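Local coordinates for protein short-chain type dehydrogenase/reductase (Mycobacterium ulcerans, PDB 3SVT) that probably catalyses NAD-dependent oxidation or reduction as a short-chain dehydrogenase/reductase, possibly in the breakdown of aromatic hydrocarbons, at residues B[36-41]-B[63-68]; B[159-164]-B[262-267]; B[228-233]-B[250-255]. All coordinates share one frame; numbering follows the deposited sequence.

Interaction 1. Residues B[36-41]-B[63-68]; sequences ASVMIV and GAIRYE
Met39 reaches across to two side chains of the neighbouring strand at once. Its SD rests 3.5 Å from Glu68 CG, and the bend at its last torsion (chi3 -80°) lays CE over one face of the Arg66 guanidinium, 3.8 Å from Arg66 CZ. The arginine has a long salt bridge to Glu68 on the same side, and Trp88 adds a cation-pi contact. Beside them, Ser37 OG lies 3.4 Å from Ala64 CB. On the other face Ile65 turns its CD1 back over strand 37-41 (chi2 58°), 3.3 Å from Val38 O and 4.0 Å from Val38 CB, while Ile40 CG1 packs 3.9 Å from Tyr67 CB. The tyrosine ring itself leads away from strand 37-41.

The backbones hold these partners in register. Val38 donates to Ala64 O and Ile40 to Arg66 O, each 3.0 Å from N to O; Ala36 O and Val38 O accept from Ala64 and Arg66. Farther out, strand 13-17 bonds to the other edge of 36-41; helices 22-33 and 45-57 back the isoleucine face, and helix 75-89 the methionine face. Two parallel strands joined through helix 45-57 form a beta-alpha-beta unit of the Rossmann fold.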
# COMPACT_ATOMS: atom_id res chain seq x y z
N ALA B 36 -20.64 -29.13 -3.14
CA ALA B 36 -20.11 -29.00 -1.77
C ALA B 36 -21.19 -29.17 -0.69
O ALA B 36 -22.39 -28.96 -0.94
CB ALA B 36 -19.41 -27.65 -1.58
N SER B 37 -20.72 -29.53 0.51
CA SER B 37 -21.50 -29.42 1.74
C SER B 37 -21.22 -28.08 2.41
O SER B 37 -20.07 -27.72 2.67
CB SER B 37 -21.16 -30.56 2.70
OG SER B 37 -21.66 -31.77 2.19
N VAL B 38 -22.28 -27.34 2.69
CA VAL B 38 -22.17 -26.05 3.31
C VAL B 38 -23.02 -26.00 4.59
O VAL B 38 -24.15 -26.49 4.60
CB VAL B 38 -22.64 -24.95 2.36
CG1 VAL B 38 -22.48 -23.57 3.02
CG2 VAL B 38 -21.86 -25.02 1.04
N MET B 39 -22.46 -25.41 5.64
CA MET B 39 -23.23 -24.92 6.77
C MET B 39 -23.22 -23.39 6.71
O MET B 39 -22.13 -22.76 6.70
CB MET B 39 -22.64 -25.38 8.11
CG MET B 39 -23.57 -25.09 9.29
SD MET B 39 -22.87 -25.52 10.90
CE MET B 39 -23.18 -27.29 10.90
N ILE B 40 -24.41 -22.81 6.64
CA ILE B 40 -24.59 -21.37 6.77
C ILE B 40 -24.97 -21.00 8.21
O ILE B 40 -25.84 -21.62 8.81
CB ILE B 40 -25.66 -20.79 5.83
CG1 ILE B 40 -27.01 -21.54 5.96
CG2 ILE B 40 -25.16 -20.83 4.38
CD1 ILE B 40 -28.15 -20.92 5.13
N VAL B 41 -24.29 -20.01 8.76
CA VAL B 41 -24.63 -19.54 10.09
C VAL B 41 -24.95 -18.05 10.00
O VAL B 41 -24.50 -17.35 9.07
CB VAL B 41 -23.50 -19.81 11.08
CG1 VAL B 41 -23.18 -21.30 11.15
CG2 VAL B 41 -22.24 -19.01 10.73
N GLY B 63 -24.75 -31.78 -3.76
CA GLY B 63 -24.61 -30.74 -2.75
C GLY B 63 -25.43 -31.03 -1.49
O GLY B 63 -26.36 -31.82 -1.51
N ALA B 64 -25.04 -30.40 -0.38
CA ALA B 64 -25.74 -30.55 0.90
C ALA B 64 -25.72 -29.21 1.61
O ALA B 64 -24.76 -28.44 1.46
CB ALA B 64 -25.07 -31.61 1.76
N ILE B 65 -26.77 -28.92 2.38
CA ILE B 65 -26.89 -27.64 3.07
C ILE B 65 -27.51 -27.83 4.44
O ILE B 65 -28.45 -28.62 4.60
CB ILE B 65 -27.72 -26.64 2.24
CG1 ILE B 65 -27.81 -25.27 2.92
CG2 ILE B 65 -29.14 -27.17 2.01
CD1 ILE B 65 -26.49 -24.59 3.20
N ARG B 66 -26.96 -27.10 5.42
CA ARG B 66 -27.37 -27.10 6.82
C ARG B 66 -27.31 -25.68 7.36
O ARG B 66 -26.63 -24.83 6.80
CB ARG B 66 -26.41 -27.91 7.68
CG ARG B 66 -26.43 -29.38 7.46
CD ARG B 66 -25.41 -30.09 8.36
NE ARG B 66 -25.65 -29.90 9.79
CZ ARG B 66 -25.09 -30.61 10.77
NH1 ARG B 66 -24.24 -31.60 10.49
NH2 ARG B 66 -25.39 -30.34 12.03
N TYR B 67 -27.98 -25.44 8.49
CA TYR B 67 -27.85 -24.16 9.19
C TYR B 67 -27.73 -24.33 10.71
O TYR B 67 -28.17 -25.32 11.27
CB TYR B 67 -28.99 -23.23 8.85
CG TYR B 67 -30.28 -23.51 9.59
CD1 TYR B 67 -30.69 -22.69 10.65
CD2 TYR B 67 -31.09 -24.57 9.23
CE1 TYR B 67 -31.88 -22.93 11.32
CE2 TYR B 67 -32.28 -24.82 9.90
CZ TYR B 67 -32.66 -24.00 10.94
OH TYR B 67 -33.83 -24.25 11.60
N GLU B 68 -27.07 -23.36 11.35
CA GLU B 68 -27.05 -23.21 12.80
C GLU B 68 -27.18 -21.71 13.11
O GLU B 68 -26.34 -20.93 12.70
CB GLU B 68 -25.74 -23.72 13.40
CG GLU B 68 -25.43 -25.22 13.22
CD GLU B 68 -26.30 -26.14 14.05
OE1 GLU B 68 -27.33 -25.69 14.60
OE2 GLU B 68 -25.95 -27.35 14.12

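Interaction 2. Residues B[159-164]-B[262-267]; sequences RWFGAY and PDFSAM
Arg159 to Phe161 and Pro262 to Ser265 meet as two loops leading into helices, their closest CA atoms, those of Arg159 and Asp263, 6.8 Å apart. Water bridges that gap. One water lies 2.6 Å from Pro262 O, donates also to Arg159 O and accepts from Phe264 N; a second accepts from Arg159 N and NE and donates to Pro262 O. The proline carbonyl is thus gripped twice.

The rings make the direct contact. Phe161 drives its CZ edge into one face of Phe264 in a T-shaped stack, centroids 4.9 Å apart and planes at 84°, CZ 3.5 Å from Phe264 CE1. Trp160 meets the turn along its six-membered edge: CZ3 lies against Asp263 OD1 at 3.6 Å. That oxygen accepts from Ser265 N at 3.0 Å, an Asx turn at the start of helix 265-272. Asp263 brings its CG over one face of the Arg159 guanidinium; the opposite charges lie near each other, but no N-H points at the carboxylate.

Trp160 NE1 bonds to Leu277 O, and its backbone N to Glu181 of a second subunit. Helix 209-218 packs against Phe264 and Pro262, while Phe161 leads through a glycine into helix 163-182.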
# COMPACT_ATOMS: atom_id res chain seq x y z
N ARG B 159 -15.83 9.03 3.77
CA ARG B 159 -16.24 10.07 4.69
C ARG B 159 -17.60 9.71 5.30
O ARG B 159 -18.54 9.35 4.58
CB ARG B 159 -16.32 11.45 3.97
CG ARG B 159 -14.98 12.16 3.79
CD ARG B 159 -15.09 13.34 2.77
NE ARG B 159 -15.00 12.79 1.41
CZ ARG B 159 -15.12 13.47 0.28
NH1 ARG B 159 -15.38 14.76 0.30
NH2 ARG B 159 -14.99 12.84 -0.89
N TRP B 160 -17.66 9.77 6.63
CA TRP B 160 -18.87 9.67 7.45
C TRP B 160 -19.34 8.23 7.67
O TRP B 160 -20.45 8.01 8.15
CB TRP B 160 -19.99 10.56 6.92
CG TRP B 160 -19.51 11.95 6.61
CD1 TRP B 160 -19.07 12.88 7.50
CD2 TRP B 160 -19.40 12.55 5.32
NE1 TRP B 160 -18.68 14.03 6.85
CE2 TRP B 160 -18.90 13.86 5.50
CE3 TRP B 160 -19.69 12.12 4.02
CZ2 TRP B 160 -18.65 14.72 4.44
CZ3 TRP B 160 -19.48 12.99 2.96
CH2 TRP B 160 -18.95 14.28 3.18
N PHE B 161 -18.49 7.27 7.34
CA PHE B 161 -18.83 5.86 7.52
C PHE B 161 -18.30 5.35 8.84
O PHE B 161 -18.52 4.19 9.16
CB PHE B 161 -18.34 4.99 6.35
CG PHE B 161 -19.28 4.97 5.17
CD1 PHE B 161 -19.67 6.15 4.55
CD2 PHE B 161 -19.80 3.77 4.70
CE1 PHE B 161 -20.54 6.14 3.47
CE2 PHE B 161 -20.67 3.74 3.61
CZ PHE B 161 -21.03 4.92 2.99
N GLY B 162 -17.58 6.21 9.58
CA GLY B 162 -17.16 5.92 10.94
C GLY B 162 -16.46 4.57 11.04
O GLY B 162 -15.42 4.35 10.42
N ALA B 163 -17.04 3.67 11.82
CA ALA B 163 -16.36 2.41 12.20
C ALA B 163 -16.23 1.38 11.06
O ALA B 163 -15.46 0.44 11.16
CB ALA B 163 -17.09 1.77 13.39
N TYR B 164 -17.02 1.51 10.00
CA TYR B 164 -17.02 0.49 8.94
C TYR B 164 -15.63 0.25 8.34
O TYR B 164 -15.10 -0.88 8.42
CB TYR B 164 -18.06 0.84 7.85
CG TYR B 164 -18.36 -0.32 6.89
CD1 TYR B 164 -18.66 -1.59 7.37
CD2 TYR B 164 -18.32 -0.14 5.51
CE1 TYR B 164 -18.92 -2.66 6.50
CE2 TYR B 164 -18.58 -1.20 4.64
CZ TYR B 164 -18.88 -2.45 5.13
OH TYR B 164 -19.14 -3.49 4.26
N PRO B 262 -17.01 6.90 -2.11
CA PRO B 262 -18.16 7.73 -2.40
C PRO B 262 -18.28 8.95 -1.48
O PRO B 262 -17.80 8.96 -0.33
CB PRO B 262 -19.34 6.78 -2.20
CG PRO B 262 -18.88 5.91 -1.10
CD PRO B 262 -17.41 5.65 -1.44
N ASP B 263 -18.94 9.97 -2.02
CA ASP B 263 -19.25 11.21 -1.32
C ASP B 263 -20.76 11.19 -1.06
O ASP B 263 -21.55 11.34 -1.99
CB ASP B 263 -18.86 12.38 -2.22
CG ASP B 263 -19.21 13.73 -1.63
OD1 ASP B 263 -19.79 13.84 -0.52
OD2 ASP B 263 -18.89 14.71 -2.33
N PHE B 264 -21.15 11.00 0.21
CA PHE B 264 -22.57 10.88 0.58
C PHE B 264 -23.16 12.24 0.97
O PHE B 264 -24.23 12.30 1.59
CB PHE B 264 -22.77 9.88 1.73
CG PHE B 264 -22.97 8.43 1.28
CD1 PHE B 264 -22.02 7.78 0.49
CD2 PHE B 264 -24.10 7.72 1.68
CE1 PHE B 264 -22.22 6.46 0.07
CE2 PHE B 264 -24.32 6.38 1.29
CZ PHE B 264 -23.37 5.74 0.48
N SER B 265 -22.48 13.33 0.59
CA SER B 265 -22.92 14.70 0.90
C SER B 265 -24.39 14.91 0.66
O SER B 265 -25.10 15.36 1.55
CB SER B 265 -22.19 15.71 0.01
OG SER B 265 -20.86 15.82 0.41
N ALA B 266 -24.83 14.57 -0.55
CA ALA B 266 -26.19 14.83 -1.00
C ALA B 266 -27.24 14.25 -0.04
O ALA B 266 -28.25 14.86 0.23
CB ALA B 266 -26.37 14.25 -2.43
N MET B 267 -26.97 13.06 0.49
CA MET B 267 -27.83 12.41 1.49
C MET B 267 -27.73 13.11 2.86
O MET B 267 -28.74 13.33 3.52
CB MET B 267 -27.43 10.92 1.64
CG MET B 267 -28.11 10.15 2.81
SD MET B 267 -27.69 8.37 2.93
CE MET B 267 -28.67 7.88 4.36
O HOH W 1 -15.52 9.94 1.08
O HOH W 2 -19.12 9.42 1.92

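Interaction 3. Residues B[228-233]-B[250-255]; sequences EDVANM and INVDGG
Asp229 OD2 is gripped twice, by a salt bridge from Arg223 and a hydrogen bond from the backbone N of Glu226, which ties the carboxylate to the residues just ahead of its own helix. The CB of the same aspartate faces the strand and packs 3.8 Å from Val252 CG1. Val252 works with both its branches: CG1 lies beside Asp229 and, more loosely, Val230 CG2, while CG2 meets Met233.

Met233 bends twice, at chi2 67° and chi3 77°, and the curl brings its CE against two strand side chains, 3.5 Å from Ile250 CG2 and 3.7 Å from Val252 CG2. The side chains of Met233 and Val252 run alongside each other, head to tail. Helix segment 228-233 runs nearly antiparallel to strand 250-252, at 151°, the axes coming within 9.5 Å, so it packs on the sheet as a helix does in the layered alpha/beta Rossmann fold. Strand 187-198 pairs with this strand and adds Ile192 to the apolar layer.

Beyond Val252 the chain turns into the Asp-Gly-Gly sequence common at this point in short-chain dehydrogenases. Asp253 OD1 accepts from Gly255 N at 2.8 Å, an Asx turn; Asp253 OD2 takes Asn251 ND2 at 2.9 Å and Met257 N besides. A fourth subunit closes over the contact: its Phe236 packs on Met233, its Phe244 on Asp229 and its Ile250 on Ile250.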
# COMPACT_ATOMS: atom_id res chain seq x y z
N GLU B 228 -22.81 -12.50 -7.52
CA GLU B 228 -22.05 -13.53 -8.22
C GLU B 228 -20.60 -13.13 -8.43
O GLU B 228 -19.72 -13.99 -8.41
CB GLU B 228 -22.71 -13.85 -9.56
CG GLU B 228 -24.17 -14.28 -9.44
CD GLU B 228 -25.12 -13.12 -9.07
OE1 GLU B 228 -25.07 -12.03 -9.66
OE2 GLU B 228 -25.93 -13.29 -8.15
N ASP B 229 -20.33 -11.84 -8.62
CA ASP B 229 -18.96 -11.37 -8.80
C ASP B 229 -18.12 -11.74 -7.55
O ASP B 229 -16.97 -12.18 -7.67
CB ASP B 229 -18.87 -9.87 -9.02
CG ASP B 229 -19.63 -9.38 -10.25
OD1 ASP B 229 -19.62 -10.07 -11.30
OD2 ASP B 229 -20.19 -8.24 -10.18
N VAL B 230 -18.68 -11.51 -6.36
CA VAL B 230 -17.94 -11.80 -5.13
C VAL B 230 -17.87 -13.33 -4.90
O VAL B 230 -16.84 -13.83 -4.50
CB VAL B 230 -18.57 -11.11 -3.91
CG1 VAL B 230 -17.73 -11.40 -2.65
CG2 VAL B 230 -18.73 -9.57 -4.16
N ALA B 231 -18.97 -14.03 -5.17
CA ALA B 231 -19.03 -15.49 -5.01
C ALA B 231 -17.97 -16.18 -5.87
O ALA B 231 -17.33 -17.10 -5.42
CB ALA B 231 -20.43 -16.03 -5.36
N ASN B 232 -17.81 -15.70 -7.10
CA ASN B 232 -16.82 -16.25 -8.03
C ASN B 232 -15.37 -16.13 -7.48
O ASN B 232 -14.58 -17.08 -7.55
CB ASN B 232 -16.88 -15.49 -9.37
CG ASN B 232 -18.12 -15.82 -10.22
OD1 ASN B 232 -18.71 -16.90 -10.13
ND2 ASN B 232 -18.47 -14.88 -11.10
N MET B 233 -15.03 -14.96 -6.94
CA MET B 233 -13.71 -14.74 -6.34
C MET B 233 -13.52 -15.61 -5.12
O MET B 233 -12.43 -16.15 -4.92
CB MET B 233 -13.52 -13.27 -5.93
CG MET B 233 -12.15 -12.96 -5.33
SD MET B 233 -10.77 -13.12 -6.48
CE MET B 233 -11.00 -11.57 -7.38
N ILE B 250 -7.88 -8.42 -2.01
CA ILE B 250 -8.23 -8.28 -3.44
C ILE B 250 -9.58 -7.57 -3.61
O ILE B 250 -10.59 -8.04 -3.04
CB ILE B 250 -8.33 -9.70 -4.09
CG1 ILE B 250 -7.00 -10.45 -3.98
CG2 ILE B 250 -8.72 -9.60 -5.56
CD1 ILE B 250 -7.04 -11.97 -4.41
N ASN B 251 -9.61 -6.46 -4.35
CA ASN B 251 -10.84 -5.75 -4.57
C ASN B 251 -11.61 -6.33 -5.74
O ASN B 251 -11.03 -6.61 -6.78
CB ASN B 251 -10.63 -4.23 -4.80
CG ASN B 251 -10.35 -3.47 -3.52
OD1 ASN B 251 -9.59 -3.92 -2.69
ND2 ASN B 251 -10.97 -2.29 -3.37
N VAL B 252 -12.92 -6.52 -5.53
CA VAL B 252 -13.90 -6.88 -6.58
C VAL B 252 -14.86 -5.69 -6.63
O VAL B 252 -15.93 -5.69 -5.95
CB VAL B 252 -14.65 -8.16 -6.24
CG1 VAL B 252 -15.75 -8.45 -7.28
CG2 VAL B 252 -13.66 -9.35 -6.17
N ASP B 253 -14.47 -4.68 -7.38
CA ASP B 253 -15.09 -3.34 -7.24
C ASP B 253 -15.22 -2.53 -8.52
O ASP B 253 -15.53 -1.33 -8.48
CB ASP B 253 -14.30 -2.56 -6.19
CG ASP B 253 -12.92 -2.15 -6.66
OD1 ASP B 253 -12.52 -2.44 -7.82
OD2 ASP B 253 -12.23 -1.49 -5.84
N GLY B 254 -15.04 -3.17 -9.68
CA GLY B 254 -15.11 -2.45 -10.96
C GLY B 254 -13.99 -1.44 -11.20
O GLY B 254 -14.06 -0.63 -12.13
N GLY B 255 -12.96 -1.51 -10.38
CA GLY B 255 -11.84 -0.58 -10.38
C GLY B 255 -12.03 0.67 -9.53
O GLY B 255 -11.24 1.61 -9.63

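Overall arrangement
From the N terminus, interaction 1 comes first: it closes a short loop, through helix 45-57, at one side of the sheet, and is complete before either of the others opens. Residues 159-164 then begin interaction 2, whose long loop ends only at 262-267. Nested inside that loop is interaction 3, where the chain leaves helix 227-238 and returns as strand 249-252, on the same sheet that carries interaction 1. The centres of interactions 1 and 2 stand about 35 Å apart, on opposite sides of the chain's centre. Interaction 3, buried, joins helix 227-238 to strand 249-252, and from that strand the chain runs on to helix 265-272 at interaction 2.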